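Local atomic coordinates of tRNA threonylcarbamoyladenosine biosynthesis protein TsaE (Haemophilus influenzae, PDB entry 1HTW), a protein that is required for forming the threonylcarbamoyl group on adenosine 37 of tRNAs that read codons beginning with adenine, and binds ATP and magnesium. Residues L15-K20 against I140-Q145; K19-I24 against I127-D132; E23-L28 against I34-N39; G52-I57 against G61-P66; C110-S115 against G120-A125. One frame throughout, in Å; residues are numbered along the deposited sequence.

Contact 1. Residues L15-K20 against I140-Q145; sequences LRFGKK and IELIAQ
Phe17 of helix 11-28 packs on Ile140 and Leu142 of strand 137-144. From its CB the phenylalanine runs away from its own backbone N, with CG beside the carbonyl carbon (chi1 -178°), and this sends the ring out to the strand. CB itself stays short of the strand. The first ring atom to touch is CD2, which lies 4.1 Å from Ile140 CD1. That methyl comes to the ring obliquely. Ile140 CD1 is the end of an extended arm, since chi2 is 168°. The helix here covers one face of the mixed sheet of this P-loop NTPase fold, and strand 137-144 is next to the outermost strand 3-8. Further along the ring, CZ meets Leu142 CD1 at 4.0 Å. This methyl sits at the ring edge, near the ring plane, and the two side chains arrive from opposite directions. All three residues are buried. Phe156 lays its ring nearly parallel to that of Phe17, and Ile8 of strand 3-8 touches both Phe17 and Ile140.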
# COMPACT_ATOMS: atom_id res chain seq x y z
N LEU A 15 -13.31 1.53 -0.05
CA LEU A 15 -12.96 1.44 1.41
C LEU A 15 -13.16 0.04 1.95
O LEU A 15 -12.20 -0.42 2.66
CB LEU A 15 -13.82 2.47 2.12
CG LEU A 15 -13.62 3.93 1.75
CD1 LEU A 15 -14.71 4.79 2.42
CD2 LEU A 15 -12.23 4.44 1.99
N ARG A 16 -14.17 -0.68 1.60
CA ARG A 16 -14.42 -2.06 1.99
C ARG A 16 -13.32 -2.95 1.44
O ARG A 16 -12.84 -3.87 2.15
CB ARG A 16 -15.78 -2.52 1.46
CG ARG A 16 -16.10 -3.99 1.79
CD ARG A 16 -17.50 -4.34 1.28
NE ARG A 16 -17.76 -5.76 1.28
CZ ARG A 16 -18.16 -6.50 0.25
NH1 ARG A 16 -18.33 -5.97 -0.95
NH2 ARG A 16 -18.40 -7.80 0.43
N PHE A 17 -12.88 -2.72 0.20
CA PHE A 17 -11.80 -3.53 -0.33
C PHE A 17 -10.48 -3.25 0.38
O PHE A 17 -9.78 -4.18 0.76
CB PHE A 17 -11.59 -3.22 -1.86
CG PHE A 17 -10.49 -4.10 -2.43
CD1 PHE A 17 -10.83 -5.37 -2.91
CD2 PHE A 17 -9.20 -3.66 -2.47
CE1 PHE A 17 -9.79 -6.17 -3.42
CE2 PHE A 17 -8.18 -4.47 -2.93
CZ PHE A 17 -8.50 -5.73 -3.43
N GLY A 18 -10.24 -1.97 0.75
CA GLY A 18 -9.02 -1.70 1.53
C GLY A 18 -9.07 -2.43 2.89
O GLY A 18 -8.04 -2.98 3.31
N LYS A 19 -10.21 -2.43 3.52
CA LYS A 19 -10.31 -3.06 4.88
C LYS A 19 -10.01 -4.58 4.71
O LYS A 19 -9.18 -5.13 5.43
CB LYS A 19 -11.67 -2.90 5.48
CG LYS A 19 -11.80 -3.62 6.86
CD LYS A 19 -13.17 -3.46 7.45
CE LYS A 19 -13.40 -4.38 8.65
NZ LYS A 19 -12.35 -4.24 9.71
N LYS A 20 -10.64 -5.17 3.69
CA LYS A 20 -10.39 -6.64 3.47
C LYS A 20 -8.94 -6.90 3.14
O LYS A 20 -8.36 -7.84 3.74
CB LYS A 20 -11.31 -7.16 2.36
CG LYS A 20 -11.08 -8.63 2.01
CD LYS A 20 -11.98 -9.11 0.88
CE LYS A 20 -12.17 -10.64 0.95
NZ LYS A 20 -11.41 -11.29 -0.15
N ILE A 140 -9.35 -2.62 -9.97
CA ILE A 140 -7.98 -2.80 -9.47
C ILE A 140 -7.46 -4.18 -9.88
O ILE A 140 -8.23 -5.10 -9.91
CB ILE A 140 -8.09 -2.84 -7.90
CG1 ILE A 140 -8.55 -1.45 -7.43
CG2 ILE A 140 -6.75 -3.26 -7.34
CD1 ILE A 140 -8.98 -1.45 -5.97
N GLU A 141 -6.21 -4.17 -10.30
CA GLU A 141 -5.53 -5.46 -10.60
C GLU A 141 -4.48 -5.58 -9.48
O GLU A 141 -3.64 -4.66 -9.34
CB GLU A 141 -4.93 -5.45 -11.96
CG GLU A 141 -3.62 -4.78 -12.24
CD GLU A 141 -3.46 -4.27 -13.66
OE1 GLU A 141 -4.46 -3.75 -14.22
OE2 GLU A 141 -2.35 -4.32 -14.24
N LEU A 142 -4.52 -6.69 -8.78
CA LEU A 142 -3.41 -6.97 -7.83
C LEU A 142 -2.52 -8.02 -8.52
O LEU A 142 -3.01 -9.05 -9.03
CB LEU A 142 -3.97 -7.59 -6.54
CG LEU A 142 -4.80 -6.76 -5.59
CD1 LEU A 142 -4.97 -7.51 -4.24
CD2 LEU A 142 -4.16 -5.43 -5.32
N ILE A 143 -1.25 -7.77 -8.52
CA ILE A 143 -0.25 -8.59 -9.15
C ILE A 143 0.81 -8.98 -8.09
O ILE A 143 1.51 -8.15 -7.57
CB ILE A 143 0.39 -7.88 -10.34
CG1 ILE A 143 -0.69 -7.47 -11.37
CG2 ILE A 143 1.36 -8.84 -11.05
CD1 ILE A 143 -0.08 -6.67 -12.51
N ALA A 144 0.95 -10.32 -7.97
CA ALA A 144 1.95 -10.80 -6.99
C ALA A 144 3.33 -10.72 -7.62
O ALA A 144 3.46 -11.03 -8.83
CB ALA A 144 1.64 -12.27 -6.66
N GLN A 145 4.33 -10.31 -6.84
CA GLN A 145 5.68 -10.24 -7.34
C GLN A 145 6.60 -11.25 -6.61
O GLN A 145 7.64 -11.60 -7.14
CB GLN A 145 6.30 -8.85 -7.10
CG GLN A 145 7.07 -8.31 -8.28
CD GLN A 145 6.16 -7.64 -9.30
OE1 GLN A 145 6.56 -6.63 -9.88
NE2 GLN A 145 4.96 -8.16 -9.45

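Contact 2. Residues K19-I24 against I127-D132; sequences KKFAEI and ILVNID
The helix segment 19-24 passes over strand segment 127-132 with its nearest CA pair, Phe21 and Val129, 10.7 Å apart, so the gap is bridged by side chains. Phe21 does most of the bridging. Its ring reaches the strand with the CE2 and CZ side. CE2 lies 3.8 Å from Val129 CG2, and CZ is 4.1 Å from the same methyl. The valine methyl approaches the ring obliquely. Ile127 uses its branch methyl: CG2 lies 4.0 Å from Phe21 CZ, at the edge and near the ring plane. Ile127 CG1 is turned away from the backbone N (chi1 -174°). This leaves CG2 between the N and the carbonyl carbon, from where it meets the ring. All three side chains are buried and the contact is purely apolar. Helix 147-155 closes one flank, with Ile152 against both Phe21 and Ile127. Val36 of the adjacent parallel strand 34-39 touches all three residues, and Val129 also packs on Ile140 and Leu142 of strand 137-144.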
# COMPACT_ATOMS: atom_id res chain seq x y z
N LYS A 19 -10.21 -2.43 3.52
CA LYS A 19 -10.31 -3.06 4.88
C LYS A 19 -10.01 -4.58 4.71
O LYS A 19 -9.18 -5.13 5.43
CB LYS A 19 -11.67 -2.90 5.48
CG LYS A 19 -11.80 -3.62 6.86
CD LYS A 19 -13.17 -3.46 7.45
CE LYS A 19 -13.40 -4.38 8.65
NZ LYS A 19 -12.35 -4.24 9.71
N LYS A 20 -10.64 -5.17 3.69
CA LYS A 20 -10.39 -6.64 3.47
C LYS A 20 -8.94 -6.90 3.14
O LYS A 20 -8.36 -7.84 3.74
CB LYS A 20 -11.31 -7.16 2.36
CG LYS A 20 -11.08 -8.63 2.01
CD LYS A 20 -11.98 -9.11 0.88
CE LYS A 20 -12.17 -10.64 0.95
NZ LYS A 20 -11.41 -11.29 -0.15
N PHE A 21 -8.29 -6.12 2.29
CA PHE A 21 -6.91 -6.31 1.92
C PHE A 21 -5.98 -6.13 3.13
O PHE A 21 -5.06 -6.88 3.41
CB PHE A 21 -6.56 -5.29 0.82
CG PHE A 21 -5.22 -5.29 0.20
CD1 PHE A 21 -4.50 -6.45 -0.01
CD2 PHE A 21 -4.64 -4.11 -0.29
CE1 PHE A 21 -3.23 -6.40 -0.59
CE2 PHE A 21 -3.42 -4.05 -0.90
CZ PHE A 21 -2.66 -5.24 -1.03
N ALA A 22 -6.23 -5.08 3.93
CA ALA A 22 -5.36 -4.81 5.09
C ALA A 22 -5.55 -5.94 6.15
O ALA A 22 -4.52 -6.36 6.70
CB ALA A 22 -5.75 -3.49 5.74
N GLU A 23 -6.75 -6.44 6.31
CA GLU A 23 -7.02 -7.54 7.23
C GLU A 23 -6.24 -8.78 6.81
O GLU A 23 -5.60 -9.43 7.67
CB GLU A 23 -8.46 -7.80 7.44
CG GLU A 23 -9.25 -6.71 8.18
CD GLU A 23 -9.00 -6.75 9.68
OE1 GLU A 23 -8.02 -7.40 10.11
OE2 GLU A 23 -9.78 -6.13 10.44
N ILE A 24 -6.17 -9.02 5.49
CA ILE A 24 -5.38 -10.16 5.02
C ILE A 24 -3.93 -9.96 5.34
O ILE A 24 -3.26 -10.87 5.88
CB ILE A 24 -5.57 -10.39 3.49
CG1 ILE A 24 -6.95 -10.99 3.25
CG2 ILE A 24 -4.44 -11.15 2.88
CD1 ILE A 24 -7.26 -11.03 1.75
N ILE A 127 3.54 -7.00 -3.75
CA ILE A 127 2.29 -6.97 -4.56
C ILE A 127 2.16 -5.55 -5.17
O ILE A 127 2.58 -4.59 -4.54
CB ILE A 127 1.10 -7.30 -3.68
CG1 ILE A 127 -0.22 -7.45 -4.45
CG2 ILE A 127 0.92 -6.27 -2.57
CD1 ILE A 127 -1.12 -8.52 -3.79
N LEU A 128 1.77 -5.55 -6.43
CA LEU A 128 1.47 -4.27 -7.11
C LEU A 128 -0.04 -4.13 -7.08
O LEU A 128 -0.76 -5.07 -7.38
CB LEU A 128 1.88 -4.29 -8.59
CG LEU A 128 3.28 -4.73 -8.92
CD1 LEU A 128 3.53 -4.63 -10.44
CD2 LEU A 128 4.29 -3.86 -8.18
N VAL A 129 -0.52 -2.89 -6.81
CA VAL A 129 -1.97 -2.69 -6.90
C VAL A 129 -2.18 -1.65 -8.01
O VAL A 129 -1.80 -0.48 -7.81
CB VAL A 129 -2.48 -2.05 -5.57
CG1 VAL A 129 -3.97 -1.80 -5.66
CG2 VAL A 129 -2.22 -3.01 -4.40
N ASN A 130 -2.70 -2.08 -9.17
CA ASN A 130 -2.78 -1.11 -10.30
C ASN A 130 -4.23 -0.67 -10.40
O ASN A 130 -5.13 -1.50 -10.60
CB ASN A 130 -2.39 -1.86 -11.59
CG ASN A 130 -0.92 -2.23 -11.63
OD1 ASN A 130 -0.11 -1.65 -10.91
ND2 ASN A 130 -0.54 -3.24 -12.42
N ILE A 131 -4.53 0.61 -10.18
CA ILE A 131 -5.87 1.09 -10.13
C ILE A 131 -6.23 1.80 -11.47
O ILE A 131 -5.55 2.77 -11.77
CB ILE A 131 -6.03 2.17 -9.00
CG1 ILE A 131 -5.54 1.54 -7.66
CG2 ILE A 131 -7.51 2.52 -8.87
CD1 ILE A 131 -5.80 2.52 -6.48
N ASP A 132 -7.29 1.39 -12.10
CA ASP A 132 -7.83 2.11 -13.29
C ASP A 132 -9.15 2.73 -12.88
O ASP A 132 -9.84 2.45 -11.90
CB ASP A 132 -8.05 1.19 -14.47
CG ASP A 132 -8.14 1.84 -15.83
OD1 ASP A 132 -7.91 3.06 -16.00
OD2 ASP A 132 -8.35 1.06 -16.80

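Contact 3. Residues E23-L28 against I34-N39; sequences EILLKL and IMVYLN. With NA (sodium ion), chain F.
The strand leading into the ATP-binding P-loop is packed against helix 11-28 by Leu25, near the end of the helix, which meets Ile34 and Val36. Its isobutyl group divides the work between its two methyls. CD1 lies 4.1 Å from Val36 CG2, and the two branches meet tip to tip. CD2 lies 4.2 Å from Ile34 CG2. Ile34 makes a second approach with its longer arm. Its CD1 comes within 3.9 Å of Leu25 O and also touches Leu25 CB, so this methyl covers backbone as well as side chain. With CG1 anti to the carbonyl carbon (chi1 -55°), the arm stretches out to the helix. Strand 34-39 is a central strand of the sheet, between strands 127-134 and 109-113, and a short loop joins the helix to it. Ile152 of helix 147-155, Met53 of helix 46-56 and Ile109 also touch Leu25. At the far end of the strand the setting becomes polar. A sodium ion is bound there by Leu38 O at 2.8 Å and Asn39 OD1 at 3.0 Å. Ile112 O and Ser115 OG complete its four protein ligands. Asn39 ND2 gives a hydrogen bond to Asn130 OD1, which helps to fix the turn of the amide that offers OD1 to the sodium.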
# COMPACT_ATOMS: atom_id res chain seq x y z
N GLU A 23 -6.75 -6.44 6.31
CA GLU A 23 -7.02 -7.54 7.23
C GLU A 23 -6.24 -8.78 6.81
O GLU A 23 -5.60 -9.43 7.67
CB GLU A 23 -8.46 -7.80 7.44
CG GLU A 23 -9.25 -6.71 8.18
CD GLU A 23 -9.00 -6.75 9.68
OE1 GLU A 23 -8.02 -7.40 10.11
OE2 GLU A 23 -9.78 -6.13 10.44
N ILE A 24 -6.17 -9.02 5.49
CA ILE A 24 -5.38 -10.16 5.02
C ILE A 24 -3.93 -9.96 5.34
O ILE A 24 -3.26 -10.87 5.88
CB ILE A 24 -5.57 -10.39 3.49
CG1 ILE A 24 -6.95 -10.99 3.25
CG2 ILE A 24 -4.44 -11.15 2.88
CD1 ILE A 24 -7.26 -11.03 1.75
N LEU A 25 -3.37 -8.77 5.11
CA LEU A 25 -1.96 -8.50 5.44
C LEU A 25 -1.69 -8.65 6.93
O LEU A 25 -0.60 -9.19 7.26
CB LEU A 25 -1.55 -7.10 4.98
CG LEU A 25 -1.76 -6.75 3.52
CD1 LEU A 25 -1.08 -5.38 3.26
CD2 LEU A 25 -1.09 -7.80 2.63
N LEU A 26 -2.62 -8.24 7.79
CA LEU A 26 -2.33 -8.40 9.24
C LEU A 26 -2.36 -9.89 9.62
O LEU A 26 -1.49 -10.23 10.44
CB LEU A 26 -3.45 -7.76 10.07
CG LEU A 26 -3.46 -6.22 10.05
CD1 LEU A 26 -4.63 -5.74 10.93
CD2 LEU A 26 -2.14 -5.68 10.58
N LYS A 27 -3.31 -10.61 9.08
CA LYS A 27 -3.53 -12.04 9.50
C LYS A 27 -2.35 -12.89 9.04
O LYS A 27 -2.04 -13.91 9.69
CB LYS A 27 -4.78 -12.57 8.84
CG LYS A 27 -6.10 -12.15 9.49
CD LYS A 27 -6.17 -12.59 10.95
CE LYS A 27 -7.53 -12.23 11.54
NZ LYS A 27 -7.54 -12.39 13.03
N LEU A 28 -1.68 -12.49 7.95
CA LEU A 28 -0.53 -13.27 7.51
C LEU A 28 0.61 -13.24 8.50
O LEU A 28 1.42 -14.18 8.54
CB LEU A 28 -0.06 -12.83 6.11
CG LEU A 28 -1.05 -13.27 5.02
CD1 LEU A 28 -0.82 -12.49 3.73
CD2 LEU A 28 -0.87 -14.77 4.74
N ILE A 34 5.97 -5.95 4.66
CA ILE A 34 5.24 -6.25 3.39
C ILE A 34 5.28 -5.00 2.51
O ILE A 34 4.89 -3.94 3.00
CB ILE A 34 3.83 -6.67 3.73
CG1 ILE A 34 3.81 -7.87 4.72
CG2 ILE A 34 2.99 -7.01 2.50
CD1 ILE A 34 2.43 -8.42 4.98
N MET A 35 5.80 -5.14 1.32
CA MET A 35 5.92 -3.97 0.41
C MET A 35 4.74 -3.99 -0.56
O MET A 35 4.55 -4.90 -1.35
CB MET A 35 7.25 -4.01 -0.32
CG MET A 35 8.44 -4.22 0.69
SD MET A 35 8.71 -2.55 1.67
CE MET A 35 9.06 -1.39 0.30
N VAL A 36 3.96 -2.89 -0.51
CA VAL A 36 2.80 -2.79 -1.41
C VAL A 36 3.03 -1.52 -2.25
O VAL A 36 3.01 -0.43 -1.69
CB VAL A 36 1.53 -2.62 -0.60
CG1 VAL A 36 0.29 -2.69 -1.55
CG2 VAL A 36 1.32 -3.85 0.37
N TYR A 37 3.11 -1.70 -3.57
CA TYR A 37 3.25 -0.52 -4.44
C TYR A 37 1.87 -0.19 -5.00
O TYR A 37 1.24 -1.05 -5.60
CB TYR A 37 4.13 -0.88 -5.63
CG TYR A 37 5.62 -1.03 -5.36
CD1 TYR A 37 6.16 -1.08 -4.08
CD2 TYR A 37 6.46 -1.15 -6.44
CE1 TYR A 37 7.54 -1.25 -3.90
CE2 TYR A 37 7.83 -1.31 -6.28
CZ TYR A 37 8.34 -1.35 -5.01
OH TYR A 37 9.72 -1.51 -4.89
N LEU A 38 1.39 1.05 -4.74
CA LEU A 38 0.09 1.50 -5.17
C LEU A 38 0.28 2.39 -6.42
O LEU A 38 0.98 3.38 -6.38
CB LEU A 38 -0.60 2.36 -4.08
CG LEU A 38 -0.81 1.68 -2.73
CD1 LEU A 38 -1.32 2.68 -1.70
CD2 LEU A 38 -1.71 0.48 -2.90
N ASN A 39 -0.26 1.88 -7.53
CA ASN A 39 -0.05 2.50 -8.84
C ASN A 39 -1.38 2.95 -9.46
O ASN A 39 -2.46 2.49 -9.18
CB ASN A 39 0.57 1.44 -9.77
CG ASN A 39 1.96 0.99 -9.33
OD1 ASN A 39 2.75 1.81 -8.80
ND2 ASN A 39 2.20 -0.30 -9.52
NA NA F . 3.77 3.00 -6.27

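Contact 4. Residues G52-I57 against G61-P66; sequences GMLQGI and GNVKSP
Gln55 NE2 donates a hydrogen bond to Gly61 O at 2.9 Å. The bond is bent, with an N-H...O angle of 149°. The oxygen lies nearly in the amide plane of the glutamine, while NE2 is tilted 34° from the carbonyl plane of Gly61. The glutamine chain is extended beyond CG (chi2 177°), which carries the amide across to the loop. The other atom of the amide, OE1, accepts a hydrogen bond from Arg51 NH1. The amide is gripped at both atoms, which should hold its rotation. Beside this bond the contact is apolar. Leu54 CD1 lies 4.1 Å from Val63 CG1 and is equally close to CG2. Val63 CG2 also rests against Gln55 CG at 4.1 Å, so the valine sits against both helix residues. Tyr74 of strand 71-76 touches Leu54 and Val63. The side chain of Val63 lies about 5 Å from that of Thr47, a magnesium ligand. The contact ties helix 46-56, after the ATP-binding loop of this P-loop NTPase fold, to the loop that follows it.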
# COMPACT_ATOMS: atom_id res chain seq x y z
N GLY A 52 -8.92 3.48 3.39
CA GLY A 52 -9.80 2.36 3.71
C GLY A 52 -8.90 1.25 4.46
O GLY A 52 -9.51 0.62 5.30
N MET A 53 -7.72 1.09 4.01
CA MET A 53 -6.85 0.03 4.67
C MET A 53 -6.59 0.46 6.12
O MET A 53 -6.90 -0.33 7.03
CB MET A 53 -5.58 -0.14 3.93
CG MET A 53 -5.63 -0.70 2.46
SD MET A 53 -4.06 -0.82 1.54
CE MET A 53 -3.21 -2.33 2.50
N LEU A 54 -6.17 1.70 6.30
CA LEU A 54 -5.75 2.08 7.72
C LEU A 54 -6.93 2.27 8.62
O LEU A 54 -6.97 1.85 9.80
CB LEU A 54 -4.92 3.35 7.62
CG LEU A 54 -3.61 3.33 6.87
CD1 LEU A 54 -3.01 4.73 6.71
CD2 LEU A 54 -2.58 2.50 7.65
N GLN A 55 -7.99 3.01 8.19
CA GLN A 55 -9.15 3.23 8.97
C GLN A 55 -9.95 1.97 9.13
O GLN A 55 -10.65 1.68 10.12
CB GLN A 55 -10.06 4.41 8.40
CG GLN A 55 -9.26 5.71 8.48
CD GLN A 55 -10.09 6.88 7.84
OE1 GLN A 55 -10.99 6.55 7.10
NE2 GLN A 55 -9.81 8.11 8.26
N GLY A 56 -9.81 1.11 8.07
CA GLY A 56 -10.52 -0.19 8.10
C GLY A 56 -10.01 -1.10 9.22
O GLY A 56 -10.88 -1.83 9.75
N ILE A 57 -8.75 -1.00 9.52
CA ILE A 57 -8.21 -1.88 10.64
C ILE A 57 -8.19 -1.07 11.93
O ILE A 57 -7.61 -1.54 12.93
CB ILE A 57 -6.85 -2.43 10.28
CG1 ILE A 57 -5.80 -1.43 9.82
CG2 ILE A 57 -7.01 -3.52 9.18
CD1 ILE A 57 -4.38 -1.97 9.70
N GLY A 61 -8.91 9.07 12.81
CA GLY A 61 -8.22 10.31 12.45
C GLY A 61 -8.01 10.42 10.96
O GLY A 61 -8.11 9.45 10.21
N ASN A 62 -7.57 11.61 10.50
CA ASN A 62 -7.37 11.83 9.10
C ASN A 62 -6.16 11.02 8.58
O ASN A 62 -5.22 10.78 9.29
CB ASN A 62 -7.12 13.29 8.72
CG ASN A 62 -7.90 14.36 9.42
OD1 ASN A 62 -8.24 15.40 8.81
ND2 ASN A 62 -8.17 14.19 10.71
N VAL A 63 -6.30 10.61 7.30
CA VAL A 63 -5.17 9.97 6.64
C VAL A 63 -4.66 11.00 5.61
O VAL A 63 -5.22 11.09 4.52
CB VAL A 63 -5.56 8.66 5.94
CG1 VAL A 63 -4.49 8.14 5.03
CG2 VAL A 63 -5.94 7.62 7.02
N LYS A 64 -3.63 11.72 6.01
CA LYS A 64 -3.10 12.82 5.20
C LYS A 64 -1.93 12.34 4.38
O LYS A 64 -0.96 11.81 4.95
CB LYS A 64 -2.66 13.97 6.14
CG LYS A 64 -2.11 15.18 5.38
CD LYS A 64 -1.71 16.30 6.32
CE LYS A 64 -2.90 17.00 6.96
NZ LYS A 64 -2.52 18.35 7.48
N SER A 65 -2.01 12.48 3.03
CA SER A 65 -0.84 12.05 2.25
C SER A 65 0.38 12.90 2.61
O SER A 65 0.30 14.14 2.68
CB SER A 65 -1.18 12.31 0.76
OG SER A 65 -0.04 12.20 -0.05
N PRO A 66 1.54 12.29 2.77
CA PRO A 66 2.76 12.97 3.23
C PRO A 66 3.48 13.64 2.08
O PRO A 66 4.55 13.27 1.62
CB PRO A 66 3.58 11.80 3.80
CG PRO A 66 3.21 10.65 2.88
CD PRO A 66 1.70 10.80 2.78

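Contact 5. Residues C110-S115 against G120-A125; sequences CLIEWS and GILPEA. With NA (sodium ion), chain F; MG (magnesium ion), chain D.
Ile112 and Leu122 meet here without any flat group between them. The flat groups of segment 110-115 are the indole of Trp114 and the carboxylate of Glu113, and neither touches segment 120-125. The Trp114 ring meets that of Tyr87, with the planes at about 40°. The carboxylate binds a magnesium ion through OE1 alone, at 2.2 Å for Glu113 OE1, and the ion lies close to the carboxylate plane. Glu113 OE2 is hydrogen-bonded to His83 NE2, so both oxygens are held. Three waters and Thr47 OG1 also bind this ion. Glu113 leaves the strand on the opposite side from Ile112. Ile112 and Leu122 reach tip to tip. Ile112 CD1 is 3.4 Å from Leu122 CD2. Ile112 CG2 rests against Leu122 CD1 at 3.9 Å. The same leucine methyl, Leu122 CD1, lies 3.8 Å from Ser115 CB and near Ser115 O. Phe84 and Leu86 add to the apolar surroundings of Ile112 and Leu122. Ile112 and Ser115 also serve a sodium ion. Ile112 O binds it at 2.8 Å and Ser115 OG at 2.7 Å, and strand 34-39 supplies the other protein ligands. The protein ligands of the sodium are neutral oxygens, whereas the magnesium takes the carboxylate of Glu113, which is consistent with the higher charge of magnesium.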
# COMPACT_ATOMS: atom_id res chain seq x y z
N CYS A 110 4.26 -1.56 4.37
CA CYS A 110 4.62 -0.27 3.78
C CYS A 110 3.69 -0.13 2.52
O CYS A 110 3.68 -1.04 1.69
CB CYS A 110 6.05 -0.24 3.32
SG CYS A 110 7.26 -0.25 4.74
N LEU A 111 3.08 1.04 2.45
CA LEU A 111 2.14 1.26 1.29
C LEU A 111 2.70 2.47 0.54
O LEU A 111 2.84 3.53 1.19
CB LEU A 111 0.78 1.60 1.90
CG LEU A 111 0.23 0.60 2.96
CD1 LEU A 111 -1.07 1.14 3.59
CD2 LEU A 111 -0.12 -0.76 2.27
N ILE A 112 3.09 2.26 -0.69
CA ILE A 112 3.93 3.19 -1.39
C ILE A 112 3.29 3.75 -2.66
O ILE A 112 3.00 2.99 -3.57
CB ILE A 112 5.25 2.52 -1.73
CG1 ILE A 112 5.90 2.06 -0.36
CG2 ILE A 112 6.22 3.42 -2.47
CD1 ILE A 112 7.26 1.46 -0.56
N GLU A 113 3.14 5.06 -2.69
CA GLU A 113 2.68 5.77 -3.91
C GLU A 113 3.89 6.34 -4.58
O GLU A 113 4.90 6.69 -3.96
CB GLU A 113 1.68 6.87 -3.55
CG GLU A 113 0.37 6.35 -2.99
CD GLU A 113 -0.66 7.36 -2.63
OE1 GLU A 113 -0.97 8.23 -3.51
OE2 GLU A 113 -1.26 7.28 -1.55
N TRP A 114 3.94 6.27 -5.94
CA TRP A 114 5.09 6.71 -6.69
C TRP A 114 6.36 5.95 -6.38
O TRP A 114 7.48 6.46 -6.29
CB TRP A 114 5.33 8.22 -6.45
CG TRP A 114 4.40 9.07 -7.26
CD1 TRP A 114 3.23 9.65 -6.84
CD2 TRP A 114 4.57 9.45 -8.63
NE1 TRP A 114 2.66 10.34 -7.87
CE2 TRP A 114 3.47 10.24 -8.97
CE3 TRP A 114 5.54 9.17 -9.59
CZ2 TRP A 114 3.30 10.78 -10.25
CZ3 TRP A 114 5.38 9.72 -10.86
CH2 TRP A 114 4.27 10.51 -11.18
N SER A 115 6.24 4.60 -6.35
CA SER A 115 7.40 3.77 -6.03
C SER A 115 8.49 3.87 -7.07
O SER A 115 9.65 3.56 -6.73
CB SER A 115 6.91 2.31 -5.94
OG SER A 115 6.17 1.98 -7.10
N GLY A 120 15.75 1.23 -6.99
CA GLY A 120 17.09 0.96 -6.50
C GLY A 120 17.17 0.88 -4.99
O GLY A 120 17.76 -0.07 -4.45
N ILE A 121 16.66 1.88 -4.27
CA ILE A 121 16.71 1.90 -2.82
C ILE A 121 15.57 1.14 -2.18
O ILE A 121 15.75 0.38 -1.23
CB ILE A 121 16.73 3.34 -2.28
CG1 ILE A 121 17.74 4.17 -3.09
CG2 ILE A 121 17.09 3.37 -0.80
CD1 ILE A 121 19.14 4.14 -2.51
N LEU A 122 14.36 1.34 -2.69
CA LEU A 122 13.19 0.65 -2.11
C LEU A 122 13.31 -0.86 -2.31
O LEU A 122 13.46 -1.29 -3.45
CB LEU A 122 11.96 1.07 -2.95
CG LEU A 122 11.03 2.16 -2.48
CD1 LEU A 122 9.82 2.24 -3.43
CD2 LEU A 122 10.56 1.94 -1.05
N PRO A 123 12.95 -1.63 -1.29
CA PRO A 123 12.85 -3.07 -1.44
C PRO A 123 11.78 -3.38 -2.50
O PRO A 123 10.84 -2.59 -2.68
CB PRO A 123 12.40 -3.57 -0.08
CG PRO A 123 12.67 -2.46 0.87
CD PRO A 123 12.64 -1.18 0.07
N GLU A 124 11.95 -4.49 -3.19
CA GLU A 124 11.06 -4.89 -4.27
C GLU A 124 9.66 -5.12 -3.69
O GLU A 124 9.54 -5.44 -2.51
CB GLU A 124 11.53 -6.17 -4.94
CG GLU A 124 10.67 -6.61 -6.12
CD GLU A 124 10.59 -8.12 -6.26
OE1 GLU A 124 11.54 -8.81 -5.85
OE2 GLU A 124 9.55 -8.61 -6.75
N ALA A 125 8.64 -4.90 -4.52
CA ALA A 125 7.27 -5.07 -4.05
C ALA A 125 6.89 -6.54 -3.87
O ALA A 125 7.27 -7.36 -4.69
CB ALA A 125 6.28 -4.48 -5.05
NA NA F . 3.77 3.00 -6.27
MG MG D . -2.37 9.88 -3.33
O HOH W 1 -1.67 10.69 -5.17
O HOH W 2 -3.57 11.69 -2.99
O HOH W 3 -0.73 11.04 -2.27

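Contacts 1, 2 and 3 follow one another along helix 11-28 and reach three adjacent strands of one mixed sheet: 137-144, 127-134 and 34-39. Centre to centre, contacts 1 and 2 are about 2 Å apart, and contacts 2 and 3 about 7 Å. Contacts 3, 4 and 5 come in series along the chain, all nested in the loop closed by contact 1. Contact 4 joins helix 46-56 to its following loop, about 18 Å from contact 5, centre to centre. Contacts 3 and 5 share the sodium ion, bound at the ends of neighbouring strands 34-39 and 109-113 and the turn that follows the second. One sheet thus carries the magnesium ligand Glu113, while its strand 34-39 leads to the ATP-binding loop.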